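Long-range contact in repressor protein C2 (Enterobacteria phage P22, PDB 2R1J), which binds the phage's OR and OL operators and shuts off the genes for lytic growth, thereby maintaining lysogeny: residues Leu5-Leu17 / Leu53-Gly67. Residues are numbered along the deposited sequence; the frame is centred on the assembly and turned at random.
With nucleotides of chain B.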
loop_
_atom_site.group_PDB
_atom_site.type_symbol
_atom_site.label_atom_id
_atom_site.label_comp_id
_atom_site.label_asym_id
_atom_site.label_seq_id
_atom_site.Cartn_x
_atom_site.Cartn_y
_atom_site.Cartn_z
ATOM N N LEU C 5 -8.950 -4.769 13.819
ATOM C CA LEU C 5 -7.769 -4.109 13.244
ATOM C C LEU C 5 -7.157 -4.895 12.092
ATOM O O LEU C 5 -7.315 -6.118 12.017
ATOM C CB LEU C 5 -6.713 -3.929 14.326
ATOM C CG LEU C 5 -7.147 -3.073 15.511
ATOM C CD1 LEU C 5 -6.116 -3.222 16.622
ATOM C CD2 LEU C 5 -7.292 -1.605 15.075
ATOM N N MET C 6 -6.437 -4.213 11.200
ATOM C CA MET C 6 -5.804 -4.906 10.081
ATOM C C MET C 6 -4.874 -6.000 10.602
ATOM O O MET C 6 -4.837 -7.094 10.046
ATOM C CB MET C 6 -4.994 -3.921 9.205
ATOM C CG MET C 6 -4.104 -4.622 8.165
ATOM S SD MET C 6 -3.400 -3.500 6.899
ATOM C CE MET C 6 -2.928 -2.206 7.940
ATOM N N GLY C 7 -4.128 -5.702 11.664
ATOM C CA GLY C 7 -3.186 -6.661 12.223
ATOM C C GLY C 7 -3.823 -7.998 12.568
ATOM O O GLY C 7 -3.188 -9.052 12.445
ATOM N N GLU C 8 -5.082 -7.943 13.001
ATOM C CA GLU C 8 -5.816 -9.150 13.369
ATOM C C GLU C 8 -6.137 -9.963 12.127
ATOM O O GLU C 8 -6.083 -11.201 12.156
ATOM C CB GLU C 8 -7.093 -8.759 14.133
ATOM C CG GLU C 8 -6.806 -8.348 15.581
ATOM C CD GLU C 8 -7.984 -7.651 16.276
ATOM O OE1 GLU C 8 -8.020 -7.668 17.522
ATOM O OE2 GLU C 8 -8.852 -7.074 15.587
ATOM N N ARG C 9 -6.471 -9.281 11.035
ATOM C CA ARG C 9 -6.768 -9.963 9.786
ATOM C C ARG C 9 -5.504 -10.578 9.203
ATOM O O ARG C 9 -5.546 -11.621 8.548
ATOM C CB ARG C 9 -7.396 -8.993 8.789
ATOM C CG ARG C 9 -8.825 -8.622 9.164
ATOM C CD ARG C 9 -9.501 -7.765 8.100
ATOM N NE ARG C 9 -9.043 -6.376 8.123
ATOM C CZ ARG C 9 -9.486 -5.445 8.964
ATOM N NH1 ARG C 9 -10.415 -5.737 9.877
ATOM N NH2 ARG C 9 -9.007 -4.203 8.886
ATOM N N ILE C 10 -4.373 -9.928 9.446
ATOM C CA ILE C 10 -3.102 -10.435 8.961
ATOM C C ILE C 10 -2.748 -11.729 9.690
ATOM O O ILE C 10 -2.413 -12.734 9.043
ATOM C CB ILE C 10 -1.972 -9.384 9.176
ATOM C CG1 ILE C 10 -2.188 -8.207 8.210
ATOM C CG2 ILE C 10 -0.615 -9.989 8.906
ATOM C CD1 ILE C 10 -1.154 -7.082 8.393
ATOM N N ARG C 11 -2.837 -11.714 11.019
ATOM C CA ARG C 11 -2.484 -12.898 11.794
ATOM C C ARG C 11 -3.433 -14.040 11.478
ATOM O O ARG C 11 -2.982 -15.149 11.225
ATOM C CB ARG C 11 -2.468 -12.593 13.299
ATOM C CG ARG C 11 -2.269 -13.815 14.188
ATOM C CD ARG C 11 -1.985 -13.418 15.622
ATOM N NE ARG C 11 -0.647 -12.836 15.746
ATOM C CZ ARG C 11 -0.160 -12.280 16.852
ATOM N NH1 ARG C 11 -0.896 -12.223 17.955
ATOM N NH2 ARG C 11 1.066 -11.765 16.846
ATOM N N ALA C 12 -4.737 -13.780 11.461
ATOM C CA ALA C 12 -5.668 -14.870 11.170
ATOM C C ALA C 12 -5.379 -15.499 9.813
ATOM O O ALA C 12 -5.416 -16.723 9.656
ATOM C CB ALA C 12 -7.098 -14.381 11.224
ATOM N N ARG C 13 -5.072 -14.666 8.828
ATOM C CA ARG C 13 -4.791 -15.155 7.489
ATOM C C ARG C 13 -3.511 -15.988 7.462
ATOM O O ARG C 13 -3.427 -17.003 6.756
ATOM C CB ARG C 13 -4.696 -13.965 6.533
ATOM C CG ARG C 13 -5.142 -14.245 5.129
ATOM C CD ARG C 13 -6.586 -14.696 5.116
ATOM N NE ARG C 13 -7.072 -14.921 3.762
ATOM C CZ ARG C 13 -6.563 -15.815 2.919
ATOM N NH1 ARG C 13 -7.074 -15.949 1.701
ATOM N NH2 ARG C 13 -5.542 -16.577 3.292
ATOM N N ARG C 14 -2.510 -15.568 8.234
ATOM C CA ARG C 14 -1.251 -16.297 8.304
ATOM C C ARG C 14 -1.484 -17.676 8.952
ATOM O O ARG C 14 -0.962 -18.680 8.468
ATOM C CB ARG C 14 -0.219 -15.519 9.119
ATOM C CG ARG C 14 1.114 -16.250 9.241
ATOM C CD ARG C 14 2.178 -15.403 9.913
ATOM N NE ARG C 14 1.817 -14.990 11.270
ATOM C CZ ARG C 14 1.869 -15.777 12.336
ATOM N NH1 ARG C 14 2.270 -17.045 12.208
ATOM N NH2 ARG C 14 1.530 -15.297 13.529
ATOM N N LYS C 15 -2.244 -17.704 10.047
ATOM C CA LYS C 15 -2.563 -18.952 10.752
ATOM C C LYS C 15 -3.228 -19.934 9.782
ATOM O O LYS C 15 -2.975 -21.131 9.834
ATOM C CB LYS C 15 -3.537 -18.703 11.899
ATOM C CG LYS C 15 -3.134 -17.651 12.895
ATOM C CD LYS C 15 -1.948 -18.082 13.691
ATOM C CE LYS C 15 -2.107 -17.647 15.132
ATOM N NZ LYS C 15 -1.150 -18.372 16.021
ATOM N N LYS C 16 -4.082 -19.421 8.907
ATOM C CA LYS C 16 -4.773 -20.255 7.924
ATOM C C LYS C 16 -3.781 -20.955 6.989
ATOM O O LYS C 16 -3.945 -22.140 6.667
ATOM C CB LYS C 16 -5.738 -19.385 7.110
ATOM C CG LYS C 16 -7.120 -19.963 6.907
ATOM C CD LYS C 16 -7.837 -20.178 8.229
ATOM C CE LYS C 16 -9.239 -20.752 8.023
ATOM N NZ LYS C 16 -9.893 -21.144 9.314
ATOM N N LEU C 17 -2.754 -20.227 6.552
ATOM C CA LEU C 17 -1.733 -20.777 5.659
ATOM C C LEU C 17 -0.739 -21.671 6.391
ATOM O O LEU C 17 0.093 -22.335 5.765
ATOM C CB LEU C 17 -0.964 -19.641 4.974
ATOM C CG LEU C 17 -1.613 -18.908 3.797
ATOM C CD1 LEU C 17 -1.588 -19.803 2.574
ATOM C CD2 LEU C 17 -3.031 -18.494 4.136
ATOM N N LEU C 53 2.326 -8.339 0.760
ATOM C CA LEU C 53 1.680 -9.058 1.839
ATOM C C LEU C 53 0.331 -9.629 1.359
ATOM O O LEU C 53 0.003 -10.794 1.630
ATOM C CB LEU C 53 1.457 -8.110 3.022
ATOM C CG LEU C 53 0.695 -8.661 4.231
ATOM C CD1 LEU C 53 1.510 -9.779 4.894
ATOM C CD2 LEU C 53 0.440 -7.522 5.237
ATOM N N SER C 54 -0.431 -8.819 0.639
ATOM C CA SER C 54 -1.731 -9.260 0.140
ATOM C C SER C 54 -1.542 -10.475 -0.783
ATOM O O SER C 54 -2.344 -11.408 -0.752
ATOM C CB SER C 54 -2.432 -8.122 -0.603
ATOM O OG SER C 54 -1.747 -7.774 -1.789
ATOM N N LYS C 55 -0.494 -10.470 -1.595
ATOM C CA LYS C 55 -0.251 -11.607 -2.488
ATOM C C LYS C 55 0.139 -12.848 -1.676
ATOM O O LYS C 55 -0.403 -13.940 -1.897
ATOM C CB LYS C 55 0.832 -11.267 -3.506
ATOM C CG LYS C 55 0.359 -10.252 -4.509
ATOM C CD LYS C 55 1.452 -9.816 -5.438
ATOM C CE LYS C 55 0.896 -8.797 -6.418
ATOM N NZ LYS C 55 0.189 -7.677 -5.703
ATOM N N ALA C 56 1.054 -12.691 -0.729
ATOM C CA ALA C 56 1.477 -13.821 0.107
ATOM C C ALA C 56 0.317 -14.433 0.887
ATOM O O ALA C 56 0.273 -15.653 1.083
ATOM C CB ALA C 56 2.582 -13.376 1.083
ATOM N N LEU C 57 -0.626 -13.603 1.324
ATOM C CA LEU C 57 -1.773 -14.088 2.093
ATOM C C LEU C 57 -2.976 -14.425 1.220
ATOM O O LEU C 57 -4.028 -14.763 1.732
ATOM C CB LEU C 57 -2.188 -13.067 3.151
ATOM C CG LEU C 57 -1.140 -12.736 4.220
ATOM C CD1 LEU C 57 -1.705 -11.688 5.195
ATOM C CD2 LEU C 57 -0.749 -14.005 4.972
ATOM N N GLN C 58 -2.821 -14.288 -0.089
ATOM C CA GLN C 58 -3.879 -14.617 -1.046
ATOM C C GLN C 58 -5.176 -13.831 -0.871
ATOM O O GLN C 58 -6.269 -14.390 -0.927
ATOM C CB GLN C 58 -4.163 -16.125 -0.979
ATOM C CG GLN C 58 -2.892 -16.946 -1.035
ATOM C CD GLN C 58 -3.123 -18.442 -0.925
ATOM O OE1 GLN C 58 -2.170 -19.216 -0.876
ATOM N NE2 GLN C 58 -4.385 -18.856 -0.893
ATOM N N CYS C 59 -5.066 -12.524 -0.673
ATOM C CA CYS C 59 -6.255 -11.713 -0.511
ATOM C C CYS C 59 -5.998 -10.322 -1.071
ATOM O O CYS C 59 -4.908 -10.036 -1.557
ATOM C CB CYS C 59 -6.633 -11.630 0.964
ATOM S SG CYS C 59 -5.378 -10.833 2.017
ATOM N N SER C 60 -6.991 -9.447 -1.009
ATOM C CA SER C 60 -6.784 -8.106 -1.539
ATOM C C SER C 60 -6.254 -7.170 -0.452
ATOM O O SER C 60 -6.441 -7.409 0.741
ATOM C CB SER C 60 -8.096 -7.537 -2.089
ATOM O OG SER C 60 -8.959 -7.170 -1.028
ATOM N N PRO C 61 -5.565 -6.097 -0.862
ATOM C CA PRO C 61 -5.029 -5.127 0.105
ATOM C C PRO C 61 -6.211 -4.486 0.852
ATOM O O PRO C 61 -6.121 -4.152 2.027
ATOM C CB PRO C 61 -4.330 -4.092 -0.781
ATOM C CG PRO C 61 -3.988 -4.832 -2.024
ATOM C CD PRO C 61 -5.181 -5.748 -2.240
ATOM N N ASP C 62 -7.309 -4.285 0.129
ATOM C CA ASP C 62 -8.515 -3.696 0.696
ATOM C C ASP C 62 -9.057 -4.539 1.843
ATOM O O ASP C 62 -9.503 -4.003 2.854
ATOM C CB ASP C 62 -9.562 -3.577 -0.389
ATOM C CG ASP C 62 -9.039 -2.834 -1.591
ATOM O OD1 ASP C 62 -9.144 -1.589 -1.577
ATOM O OD2 ASP C 62 -8.495 -3.498 -2.522
ATOM N N TYR C 63 -9.033 -5.862 1.687
ATOM C CA TYR C 63 -9.520 -6.711 2.762
ATOM C C TYR C 63 -8.666 -6.524 4.008
ATOM O O TYR C 63 -9.185 -6.397 5.110
ATOM C CB TYR C 63 -9.521 -8.193 2.349
ATOM C CG TYR C 63 -9.737 -9.116 3.530
ATOM C CD1 TYR C 63 -10.980 -9.188 4.179
ATOM C CD2 TYR C 63 -8.680 -9.846 4.057
ATOM C CE1 TYR C 63 -11.150 -9.969 5.335
ATOM C CE2 TYR C 63 -8.837 -10.620 5.204
ATOM C CZ TYR C 63 -10.072 -10.677 5.838
ATOM O OH TYR C 63 -10.212 -11.427 6.984
ATOM N N LEU C 64 -7.344 -6.521 3.848
ATOM C CA LEU C 64 -6.480 -6.332 5.005
ATOM C C LEU C 64 -6.716 -4.973 5.656
ATOM O O LEU C 64 -6.869 -4.876 6.865
ATOM C CB LEU C 64 -4.994 -6.454 4.611
ATOM C CG LEU C 64 -4.563 -7.857 4.164
ATOM C CD1 LEU C 64 -3.088 -7.857 3.759
ATOM C CD2 LEU C 64 -4.805 -8.831 5.302
ATOM N N LEU C 65 -6.761 -3.929 4.843
ATOM C CA LEU C 65 -6.942 -2.571 5.365
ATOM C C LEU C 65 -8.265 -2.274 6.066
ATOM O O LEU C 65 -8.277 -1.702 7.156
ATOM C CB LEU C 65 -6.765 -1.555 4.241
ATOM C CG LEU C 65 -5.343 -1.214 3.777
ATOM C CD1 LEU C 65 -5.409 -0.336 2.510
ATOM C CD2 LEU C 65 -4.605 -0.476 4.909
ATOM N N LYS C 66 -9.375 -2.656 5.448
ATOM C CA LYS C 66 -10.677 -2.347 6.029
ATOM C C LYS C 66 -11.594 -3.542 6.263
ATOM O O LYS C 66 -12.624 -3.417 6.934
ATOM C CB LYS C 66 -11.384 -1.321 5.141
ATOM C CG LYS C 66 -10.550 -0.059 4.918
ATOM C CD LYS C 66 -11.194 0.872 3.896
ATOM C CE LYS C 66 -10.258 2.016 3.513
ATOM N NZ LYS C 66 -9.862 2.861 4.679
ATOM N N GLY C 67 -11.217 -4.692 5.714
ATOM C CA GLY C 67 -12.014 -5.894 5.873
ATOM C C GLY C 67 -13.276 -5.913 5.036
ATOM O O GLY C 67 -13.269 -5.550 3.858
ATOM P P DT B 4 3.912 -11.789 18.671
ATOM O OP1 DT B 4 2.507 -11.731 19.131
ATOM O OP2 DT B 4 4.221 -11.363 17.272
ATOM O "O5'" DT B 4 4.769 -10.954 19.716
ATOM C "C5'" DT B 4 4.777 -11.353 21.088
ATOM C "C4'" DT B 4 5.736 -10.515 21.899
ATOM O "O4'" DT B 4 7.101 -10.816 21.547
ATOM C "C3'" DT B 4 5.589 -8.998 21.790
ATOM O "O3'" DT B 4 5.706 -8.482 23.115
ATOM C "C2'" DT B 4 6.781 -8.585 20.939
ATOM C "C1'" DT B 4 7.827 -9.604 21.345
ATOM N N1 DT B 4 8.885 -9.902 20.365
ATOM C C2 DT B 4 10.207 -9.849 20.782
ATOM O O2 DT B 4 10.554 -9.433 21.874
ATOM N N3 DT B 4 11.115 -10.296 19.862
ATOM C C4 DT B 4 10.849 -10.755 18.590
ATOM O O4 DT B 4 11.759 -11.178 17.898
ATOM C C5 DT B 4 9.462 -10.709 18.187
ATOM C C7 DT B 4 9.099 -11.129 16.801
ATOM C C6 DT B 4 8.555 -10.285 19.083
ATOM P P DT B 3 5.519 -17.570 15.120
ATOM O OP1 DT B 3 4.062 -17.759 14.927
ATOM O OP2 DT B 3 6.390 -17.325 13.955
ATOM O "O5'" DT B 3 5.729 -16.432 16.211
ATOM C "C5'" DT B 3 5.019 -16.507 17.437
ATOM C "C4'" DT B 3 5.431 -15.407 18.389
ATOM O "O4'" DT B 3 6.822 -15.539 18.768
ATOM C "C3'" DT B 3 5.241 -13.954 17.932
ATOM O "O3'" DT B 3 4.449 -13.293 18.921
ATOM C "C2'" DT B 3 6.659 -13.397 17.914
ATOM C "C1'" DT B 3 7.346 -14.238 18.970
ATOM N N1 DT B 3 8.817 -14.318 18.881
ATOM C C2 DT B 3 9.568 -13.842 19.934
ATOM O O2 DT B 3 9.084 -13.325 20.922
ATOM N N3 DT B 3 10.918 -13.991 19.787
ATOM C C4 DT B 3 11.585 -14.551 18.719
ATOM O O4 DT B 3 12.823 -14.624 18.739
ATOM C C5 DT B 3 10.741 -15.013 17.642
ATOM C C7 DT B 3 11.375 -15.620 16.425
ATOM C C6 DT B 3 9.416 -14.873 17.774
#
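R9 and L64 join the first helix to the last one of the N-terminal helix-turn-helix DNA-binding domain of the repressor. The guanidinium of R9 meets the carbonyl of L64 side-on: NE donates to L64 O at 2.9 Å and NH2 to the same oxygen at 3.0 Å, both from one face of the carbonyl plane. A weak bond from NH2 to L65 O (3.1 Å, 120° at the hydrogen) extends the grip, so R9 ties down carbonyls in the last turn of helix 61-66. R9 NH1 is bonded to Q4 O, which further restricts rotation of the group. Farther back along the side chain, R9 CD sits over one face of the Y63 ring, 4.0 Å from its centroid, a CH-pi contact.

At the other end, R13 and L57 run antiparallel alongside each other, with R13 CG 3.7 Å from L57 CB. The bend at chi2 (59°) lays the guanidinium of R13 with one face over L57 O, an approach whose angles are too poor for a hydrogen bond. Between these two sites, I10 CD1 packs on L53 CD2 at 3.6 Å.

The axes of helices 6-17 and 61-66 approach to 8.0 Å, and their N-to-C directions differ by 124°. W38 of helix 32-39 touches I10 and L53, L24 of helix 21-28 touches L57, and R11 and R14, salt-bridged to E39, reach DNA phosphates of chain B, R14 by a weak bond.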